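Local atomic coordinates of naphthalene dioxygenase small subunit (Rhodococcus sp., PDB entry 2B1X), a protein that forms the small (beta) subunit of naphthalene 1,2-dioxygenase, a Rieske non-heme iron oxygenase, and probably has a mainly structural part in the enzyme. Residues 89-103 against 115-127. Sequence-based numbering, arbitrary orientation.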
ATOM      1  N   GLU B  89      18.795 -10.094  10.091  1.00 12.36           N
ATOM      2  CA  GLU B  89      18.162 -11.395   9.808  1.00 12.57           C
ATOM      3  C   GLU B  89      18.057 -12.278  11.069  1.00 12.50           C
ATOM      4  O   GLU B  89      18.032 -13.504  11.012  1.00 12.16           O
ATOM      5  CB  GLU B  89      18.930 -12.099   8.666  1.00 13.39           C
ATOM      6  CG  GLU B  89      18.523 -11.624   7.249  1.00 12.91           C
ATOM      7  CD  GLU B  89      17.014 -11.732   6.977  1.00 14.82           C
ATOM      8  OE1 GLU B  89      16.430 -12.798   7.277  1.00 14.04           O
ATOM      9  OE2 GLU B  89      16.401 -10.773   6.440  1.00 14.41           O
ATOM     10  N   ASP B  90      18.009 -11.640  12.225  1.00 13.29           N
ATOM     11  CA  ASP B  90      17.768 -12.344  13.476  1.00 13.81           C
ATOM     12  C   ASP B  90      16.974 -11.425  14.373  1.00 14.32           C
ATOM     13  O   ASP B  90      17.561 -10.552  15.030  1.00 15.26           O
ATOM     14  CB  ASP B  90      19.086 -12.672  14.150  1.00 14.11           C
ATOM     15  CG  ASP B  90      18.955 -13.740  15.219  1.00 16.27           C
ATOM     16  OD1 ASP B  90      17.808 -14.028  15.662  1.00 17.50           O
ATOM     17  OD2 ASP B  90      19.957 -14.340  15.691  1.00 16.43           O
ATOM     18  N   PRO B  91      15.655 -11.620  14.458  1.00 13.45           N
ATOM     19  CA  PRO B  91      14.911 -12.721  13.811  1.00 12.35           C
ATOM     20  C   PRO B  91      14.927 -12.741  12.261  1.00 12.06           C
ATOM     21  O   PRO B  91      14.943 -11.689  11.632  1.00 10.72           O
ATOM     22  CB  PRO B  91      13.464 -12.481  14.257  1.00 11.40           C
ATOM     23  CG  PRO B  91      13.593 -11.598  15.499  1.00 13.96           C
ATOM     24  CD  PRO B  91      14.787 -10.733  15.254  1.00 13.49           C
ATOM     25  N   PRO B  92      14.919 -13.931  11.680  1.00 11.56           N
ATOM     26  CA  PRO B  92      14.909 -14.089  10.206  1.00 12.08           C
ATOM     27  C   PRO B  92      13.635 -13.559   9.556  1.00 12.20           C
ATOM     28  O   PRO B  92      12.553 -13.646  10.146  1.00 12.07           O
ATOM     29  CB  PRO B  92      15.018 -15.604   9.996  1.00 11.56           C
ATOM     30  CG  PRO B  92      14.606 -16.209  11.273  1.00 13.24           C
ATOM     31  CD  PRO B  92      14.922 -15.214  12.397  1.00 12.38           C
ATOM     32  N   SER B  93      13.790 -13.001   8.362  1.00 12.74           N
ATOM     33  CA  SER B  93      12.688 -12.740   7.463  1.00 12.88           C
ATOM     34  C   SER B  93      12.021 -14.082   7.100  1.00 12.95           C
ATOM     35  O   SER B  93      12.677 -15.123   7.109  1.00 13.54           O
ATOM     36  CB  SER B  93      13.230 -12.140   6.149  1.00 12.84           C
ATOM     37  OG  SER B  93      13.916 -10.911   6.341  1.00 12.14           O
ATOM     38  N   ARG B  94      10.727 -14.042   6.786  1.00 13.20           N
ATOM     39  CA  ARG B  94      10.051 -15.122   6.089  1.00 13.69           C
ATOM     40  C   ARG B  94      10.142 -14.739   4.620  1.00 13.76           C
ATOM     41  O   ARG B  94       9.712 -13.663   4.232  1.00 14.00           O
ATOM     42  CB  ARG B  94       8.583 -15.212   6.499  1.00 12.95           C
ATOM     43  CG  ARG B  94       8.381 -15.939   7.774  1.00 15.24           C
ATOM     44  CD  ARG B  94       8.609 -15.078   8.987  1.00 16.28           C
ATOM     45  NE  ARG B  94       7.806 -13.854   8.918  1.00 16.88           N
ATOM     46  CZ  ARG B  94       7.671 -13.008   9.925  1.00 16.13           C
ATOM     47  NH1 ARG B  94       8.238 -13.296  11.102  1.00 12.41           N
ATOM     48  NH2 ARG B  94       6.901 -11.913   9.787  1.00 12.61           N
ATOM     49  N   SER B  95      10.759 -15.587   3.813  1.00 13.76           N
ATOM     50  CA  SER B  95      10.870 -15.260   2.393  1.00 14.09           C
ATOM     51  C   SER B  95      10.367 -16.395   1.520  1.00 13.97           C
ATOM     52  O   SER B  95      10.287 -17.534   1.953  1.00 14.31           O
ATOM     53  CB  SER B  95      12.332 -15.003   2.065  1.00 14.13           C
ATOM     54  OG  SER B  95      13.072 -16.182   2.302  1.00 14.57           O
ATOM     55  N   ARG B  96      10.025 -16.075   0.270  1.00 13.80           N
ATOM     56  CA  ARG B  96       9.752 -17.115  -0.711  1.00 13.49           C
ATOM     57  C   ARG B  96      10.313 -16.708  -2.046  1.00 13.35           C
ATOM     58  O   ARG B  96       9.993 -15.628  -2.569  1.00 13.61           O
ATOM     59  CB  ARG B  96       8.261 -17.443  -0.807  1.00 13.10           C
ATOM     60  CG  ARG B  96       7.947 -18.688  -1.680  1.00 12.95           C
ATOM     61  CD  ARG B  96       6.908 -19.614  -1.014  1.00 14.04           C
ATOM     62  NE  ARG B  96       7.258 -19.732   0.394  1.00 14.69           N
ATOM     63  CZ  ARG B  96       8.124 -20.625   0.863  1.00 13.83           C
ATOM     64  NH1 ARG B  96       8.630 -21.524   0.037  1.00 13.58           N
ATOM     65  NH2 ARG B  96       8.454 -20.624   2.168  1.00 12.39           N
ATOM     66  N   HIS B  97      11.139 -17.590  -2.595  1.00 12.80           N
ATOM     67  CA  HIS B  97      11.683 -17.432  -3.915  1.00 13.69           C
ATOM     68  C   HIS B  97      10.736 -18.144  -4.894  1.00 13.67           C
ATOM     69  O   HIS B  97      10.768 -19.372  -4.997  1.00 14.03           O
ATOM     70  CB  HIS B  97      13.082 -18.094  -4.008  1.00 13.19           C
ATOM     71  CG  HIS B  97      14.183 -17.346  -3.300  1.00 13.53           C
ATOM     72  ND1 HIS B  97      14.193 -17.152  -1.929  1.00 14.70           N
ATOM     73  CD2 HIS B  97      15.279 -16.706  -3.776  1.00 13.21           C
ATOM     74  CE1 HIS B  97      15.271 -16.455  -1.585  1.00 14.64           C
ATOM     75  NE2 HIS B  97      15.936 -16.156  -2.689  1.00 14.59           N
ATOM     76  N   PHE B  98       9.899 -17.389  -5.603  1.00 13.54           N
ATOM     77  CA  PHE B  98       9.132 -17.960  -6.701  1.00 11.97           C
ATOM     78  C   PHE B  98       9.996 -17.874  -7.961  1.00 12.83           C
ATOM     79  O   PHE B  98      10.380 -16.771  -8.385  1.00 11.48           O
ATOM     80  CB  PHE B  98       7.825 -17.188  -6.915  1.00 13.25           C
ATOM     81  CG  PHE B  98       6.897 -17.237  -5.739  1.00 11.35           C
ATOM     82  CD1 PHE B  98       6.976 -16.256  -4.729  1.00 11.68           C
ATOM     83  CD2 PHE B  98       5.989 -18.279  -5.601  1.00 11.07           C
ATOM     84  CE1 PHE B  98       6.121 -16.261  -3.626  1.00 11.34           C
ATOM     85  CE2 PHE B  98       5.114 -18.308  -4.474  1.00 10.70           C
ATOM     86  CZ  PHE B  98       5.186 -17.309  -3.488  1.00 12.88           C
ATOM     87  N   VAL B  99      10.268 -19.036  -8.561  1.00 11.92           N
ATOM     88  CA  VAL B  99      11.194 -19.166  -9.686  1.00 12.34           C
ATOM     89  C   VAL B  99      10.330 -19.711 -10.839  1.00 12.86           C
ATOM     90  O   VAL B  99       9.750 -20.814 -10.732  1.00 12.62           O
ATOM     91  CB  VAL B  99      12.348 -20.144  -9.343  1.00 12.46           C
ATOM     92  CG1 VAL B  99      13.256 -20.332 -10.499  1.00 12.04           C
ATOM     93  CG2 VAL B  99      13.177 -19.659  -8.067  1.00 11.68           C
ATOM     94  N   THR B 100      10.217 -18.935 -11.916  1.00 12.34           N
ATOM     95  CA  THR B 100       9.345 -19.299 -13.022  1.00 12.51           C
ATOM     96  C   THR B 100      10.004 -18.965 -14.319  1.00 12.80           C
ATOM     97  O   THR B 100      11.067 -18.312 -14.336  1.00 13.97           O
ATOM     98  CB  THR B 100       8.029 -18.458 -12.981  1.00 13.42           C
ATOM     99  OG1 THR B 100       8.326 -17.126 -13.428  1.00 13.64           O
ATOM    100  CG2 THR B 100       7.498 -18.318 -11.582  1.00 12.14           C
ATOM    101  N   ASN B 101       9.344 -19.339 -15.424  1.00 12.81           N
ATOM    102  CA  ASN B 101       9.853 -19.014 -16.758  1.00 12.75           C
ATOM    103  C   ASN B 101      11.321 -19.505 -16.912  1.00 12.96           C
ATOM    104  O   ASN B 101      12.182 -18.746 -17.346  1.00 12.55           O
ATOM    105  CB  ASN B 101       9.830 -17.492 -17.003  1.00 12.39           C
ATOM    106  CG  ASN B 101       8.427 -16.897 -17.101  1.00 13.69           C
ATOM    107  OD1 ASN B 101       8.064 -16.291 -18.138  1.00 14.94           O
ATOM    108  ND2 ASN B 101       7.654 -17.018 -16.041  1.00 10.84           N
ATOM    109  N   VAL B 102      11.614 -20.746 -16.539  1.00 13.29           N
ATOM    110  CA  VAL B 102      13.001 -21.254 -16.601  1.00 13.22           C
ATOM    111  C   VAL B 102      13.432 -21.518 -18.041  1.00 14.98           C
ATOM    112  O   VAL B 102      12.790 -22.291 -18.765  1.00 15.91           O
ATOM    113  CB  VAL B 102      13.193 -22.492 -15.724  1.00 13.59           C
ATOM    114  CG1 VAL B 102      14.641 -23.132 -15.912  1.00 13.78           C
ATOM    115  CG2 VAL B 102      12.929 -22.168 -14.249  1.00 11.78           C
ATOM    116  N   ARG B 103      14.486 -20.843 -18.486  1.00 15.97           N
ATOM    117  CA  ARG B 103      15.041 -21.082 -19.824  1.00 17.01           C
ATOM    118  C   ARG B 103      16.461 -21.618 -19.688  1.00 17.45           C
ATOM    119  O   ARG B 103      17.294 -21.068 -18.945  1.00 18.07           O
ATOM    120  CB  ARG B 103      15.021 -19.804 -20.686  1.00 16.16           C
ATOM    121  CG  ARG B 103      13.610 -19.269 -21.000  1.00 16.82           C
ATOM    122  CD  ARG B 103      13.521 -17.762 -20.991  1.00 15.81           C
ATOM    123  NE  ARG B 103      13.370 -17.326 -19.606  1.00 15.15           N
ATOM    124  CZ  ARG B 103      13.604 -16.099 -19.164  1.00 14.97           C
ATOM    125  NH1 ARG B 103      14.016 -15.160 -20.012  1.00 14.92           N
ATOM    126  NH2 ARG B 103      13.427 -15.815 -17.874  1.00 13.32           N
ATOM    127  N   VAL B 115      21.398 -20.369 -17.719  1.00 22.24           N
ATOM    128  CA  VAL B 115      20.113 -20.629 -17.133  1.00 21.23           C
ATOM    129  C   VAL B 115      19.516 -19.298 -16.704  1.00 20.67           C
ATOM    130  O   VAL B 115      20.119 -18.580 -15.920  1.00 20.73           O
ATOM    131  CB  VAL B 115      20.228 -21.609 -15.954  1.00 21.55           C
ATOM    132  CG1 VAL B 115      18.863 -21.890 -15.348  1.00 21.23           C
ATOM    133  CG2 VAL B 115      20.903 -22.908 -16.427  1.00 20.61           C
ATOM    134  N   THR B 116      18.353 -18.997 -17.264  1.00 19.28           N
ATOM    135  CA  THR B 116      17.633 -17.737 -17.046  1.00 19.07           C
ATOM    136  C   THR B 116      16.260 -18.012 -16.423  1.00 18.25           C
ATOM    137  O   THR B 116      15.475 -18.805 -16.953  1.00 18.34           O
ATOM    138  CB  THR B 116      17.456 -16.974 -18.378  1.00 18.79           C
ATOM    139  OG1 THR B 116      18.711 -16.898 -19.061  1.00 20.56           O
ATOM    140  CG2 THR B 116      17.123 -15.520 -18.107  1.00 18.76           C
ATOM    141  N   SER B 117      15.995 -17.384 -15.285  1.00 17.08           N
ATOM    142  CA  SER B 117      14.690 -17.544 -14.634  1.00 16.72           C
ATOM    143  C   SER B 117      14.115 -16.227 -14.150  1.00 16.14           C
ATOM    144  O   SER B 117      14.869 -15.307 -13.835  1.00 15.82           O
ATOM    145  CB  SER B 117      14.794 -18.547 -13.484  1.00 16.20           C
ATOM    146  OG  SER B 117      15.918 -18.286 -12.649  1.00 16.12           O
ATOM    147  N   ASN B 118      12.776 -16.138 -14.103  1.00 15.29           N
ATOM    148  CA  ASN B 118      12.103 -15.029 -13.435  1.00 14.12           C
ATOM    149  C   ASN B 118      12.005 -15.286 -11.938  1.00 14.04           C
ATOM    150  O   ASN B 118      11.713 -16.408 -11.509  1.00 14.48           O
ATOM    151  CB  ASN B 118      10.723 -14.809 -14.053  1.00 13.99           C
ATOM    152  CG  ASN B 118      10.829 -14.204 -15.414  1.00 13.75           C
ATOM    153  OD1 ASN B 118      11.947 -13.868 -15.860  1.00 14.30           O
ATOM    154  ND2 ASN B 118       9.713 -14.103 -16.110  1.00 11.66           N
ATOM    155  N   LEU B 119      12.294 -14.264 -11.141  1.00 13.55           N
ATOM    156  CA  LEU B 119      12.294 -14.419  -9.693  1.00 13.17           C
ATOM    157  C   LEU B 119      11.337 -13.408  -9.149  1.00 12.52           C
ATOM    158  O   LEU B 119      11.458 -12.207  -9.449  1.00 12.23           O
ATOM    159  CB  LEU B 119      13.685 -14.194  -9.067  1.00 12.32           C
ATOM    160  CG  LEU B 119      13.696 -14.006  -7.534  1.00 13.30           C
ATOM    161  CD1 LEU B 119      13.348 -15.285  -6.747  1.00 11.14           C
ATOM    162  CD2 LEU B 119      15.051 -13.456  -7.078  1.00 13.33           C
ATOM    163  N   LEU B 120      10.367 -13.878  -8.377  1.00 12.29           N
ATOM    164  CA  LEU B 120       9.637 -12.979  -7.506  1.00 12.90           C
ATOM    165  C   LEU B 120       9.957 -13.370  -6.052  1.00 12.91           C
ATOM    166  O   LEU B 120       9.688 -14.493  -5.616  1.00 12.13           O
ATOM    167  CB  LEU B 120       8.131 -12.989  -7.809  1.00 13.02           C
ATOM    168  CG  LEU B 120       6.938 -12.504  -6.980  1.00 16.46           C
ATOM    169  CD1 LEU B 120       7.202 -12.081  -5.538  1.00 19.42           C
ATOM    170  CD2 LEU B 120       6.110 -11.488  -7.713  1.00 20.07           C
ATOM    171  N   LEU B 121      10.542 -12.430  -5.320  1.00 12.12           N
ATOM    172  CA  LEU B 121      10.952 -12.708  -3.947  1.00 12.56           C
ATOM    173  C   LEU B 121       9.996 -11.998  -2.993  1.00 12.57           C
ATOM    174  O   LEU B 121       9.846 -10.782  -3.089  1.00 12.97           O
ATOM    175  CB  LEU B 121      12.385 -12.237  -3.734  1.00 11.69           C
ATOM    176  CG  LEU B 121      12.914 -12.370  -2.288  1.00 13.25           C
ATOM    177  CD1 LEU B 121      13.164 -13.783  -1.879  1.00 14.11           C
ATOM    178  CD2 LEU B 121      14.134 -11.524  -2.083  1.00 16.63           C
ATOM    179  N   TYR B 122       9.325 -12.774  -2.125  1.00 11.87           N
ATOM    180  CA  TYR B 122       8.368 -12.258  -1.170  1.00 11.12           C
ATOM    181  C   TYR B 122       9.043 -12.172   0.181  1.00 11.60           C
ATOM    182  O   TYR B 122       9.826 -13.049   0.508  1.00 11.53           O
ATOM    183  CB  TYR B 122       7.119 -13.178  -1.112  1.00 11.20           C
ATOM    184  CG  TYR B 122       6.023 -12.750  -0.118  1.00  9.15           C
ATOM    185  CD1 TYR B 122       5.004 -11.920  -0.500  1.00  8.75           C
ATOM    186  CD2 TYR B 122       6.028 -13.212   1.209  1.00 10.11           C
ATOM    187  CE1 TYR B 122       3.979 -11.548   0.398  1.00  7.69           C
ATOM    188  CE2 TYR B 122       5.053 -12.825   2.120  1.00 10.17           C
ATOM    189  CZ  TYR B 122       4.044 -12.003   1.720  1.00 10.71           C
ATOM    190  OH  TYR B 122       3.106 -11.653   2.630  1.00 12.00           O
ATOM    191  N   ARG B 123       8.770 -11.127   0.974  1.00 11.30           N
ATOM    192  CA  ARG B 123       9.483 -10.951   2.272  1.00 10.88           C
ATOM    193  C   ARG B 123       8.622 -10.291   3.364  1.00 10.52           C
ATOM    194  O   ARG B 123       8.058  -9.261   3.104  1.00 10.30           O
ATOM    195  CB  ARG B 123      10.783 -10.139   2.064  1.00 11.58           C
ATOM    196  CG  ARG B 123      11.686  -9.994   3.342  1.00 10.94           C
ATOM    197  CD  ARG B 123      12.698  -8.826   3.257  1.00 13.34           C
ATOM    198  NE  ARG B 123      13.790  -8.931   4.239  1.00 12.88           N
ATOM    199  CZ  ARG B 123      14.841  -8.119   4.275  1.00 13.01           C
ATOM    200  NH1 ARG B 123      14.918  -7.083   3.427  1.00 12.39           N
ATOM    201  NH2 ARG B 123      15.791  -8.301   5.191  1.00 12.55           N
ATOM    202  N   THR B 124       8.505 -10.913   4.557  1.00 10.19           N
ATOM    203  CA  THR B 124       7.936 -10.245   5.736  1.00 10.44           C
ATOM    204  C   THR B 124       8.911 -10.333   6.910  1.00 10.36           C
ATOM    205  O   THR B 124       9.702 -11.253   6.984  1.00  9.75           O
ATOM    206  CB  THR B 124       6.557 -10.831   6.182  1.00 10.09           C
ATOM    207  OG1 THR B 124       6.723 -12.205   6.567  1.00 10.02           O
ATOM    208  CG2 THR B 124       5.521 -10.873   5.022  1.00 10.56           C
ATOM    209  N   ARG B 125       8.796  -9.391   7.831  1.00 10.67           N
ATOM    210  CA  ARG B 125       9.562  -9.409   9.097  1.00 11.78           C
ATOM    211  C   ARG B 125       8.674  -9.012  10.265  1.00 12.00           C
ATOM    212  O   ARG B 125       7.778  -8.144  10.120  1.00 12.29           O
ATOM    213  CB  ARG B 125      10.752  -8.437   9.033  1.00 11.15           C
ATOM    214  CG  ARG B 125      11.807  -8.753   7.983  1.00 11.57           C
ATOM    215  CD  ARG B 125      13.135  -7.911   8.111  1.00  9.98           C
ATOM    216  NE  ARG B 125      13.690  -7.939   9.473  1.00 11.13           N
ATOM    217  CZ  ARG B 125      14.206  -9.004  10.063  1.00 11.01           C
ATOM    218  NH1 ARG B 125      14.231 -10.168   9.426  1.00  9.37           N
ATOM    219  NH2 ARG B 125      14.657  -8.926  11.329  1.00  8.85           N
ATOM    220  N   GLY B 126       8.869  -9.664  11.409  1.00 12.03           N
ATOM    221  CA  GLY B 126       8.140  -9.282  12.620  1.00 12.75           C
ATOM    222  C   GLY B 126       6.642  -9.440  12.503  1.00 13.29           C
ATOM    223  O   GLY B 126       6.148 -10.241  11.720  1.00 13.65           O
ATOM    224  N   ASP B 127       5.903  -8.643  13.256  1.00 14.28           N
ATOM    225  CA  ASP B 127       4.459  -8.821  13.282  1.00 14.78           C
ATOM    226  C   ASP B 127       3.712  -7.656  12.673  1.00 15.84           C
ATOM    227  O   ASP B 127       2.518  -7.548  12.841  1.00 16.83           O
ATOM    228  CB  ASP B 127       3.977  -9.113  14.712  1.00 14.35           C
ATOM    229  CG  ASP B 127       4.118  -7.900  15.673  1.00 15.98           C
ATOM    230  OD1 ASP B 127       4.839  -6.875  15.400  1.00 15.86           O
ATOM    231  OD2 ASP B 127       3.503  -7.910  16.753  1.00 16.09           O
TER
HETATM  232  O   HOH W   1      11.142 -11.384  11.279  1.00 24.45           O
HETATM  233  O   HOH W   2      18.996 -19.055 -20.711  1.00 33.28           O
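His97 and Leu121 meet midway along the antiparallel hairpin of strands 94-106 and 112-124, at the edge of a curved mixed sheet consistent with an NTF2-like fold. With CG anti to the backbone N (chi1 176°), Leu121 runs beside His97 and its CD1 lies over the imidazole, a CH-pi contact 3.6 Å from the ring centroid. A flat ring suits the site because its face takes a methyl while its edge nitrogens bond to Asp27 and the carbonyl of Ile171. On the opposite face of the sheet, Phe98 CD1 packs 4.3 Å from Leu120 CD1, beside two further copies of the subunit. Paired backbone bonds join the strands from Arg94-Thr124 to Thr100-Asn118; a beta bulge then shifts the register before Arg103-Thr116.

On the Phe98 face, Arg94, bent at chi2 and chi3, gives NE and NH2 to Thr124 OG1, and NH2 reaches Gly126 O at 2.7 Å. Other long arginines grip the loop preceding strand 94-100. Arg125 clasps Pro91 O end-on, NH1 and NH2 each 2.8 Å away. Ser93 OG accepts from Arg125 NH1 and Arg123 NE (2.9 Å, 170°) and lies very close to Glu89 OE2. Arg123 NH2 salt-bridges Glu89 OE2 (2.8 Å); Arg125 adds only a longer, out-of-plane charge pair, so buried Glu89 is probably ionised, tying loop to strand.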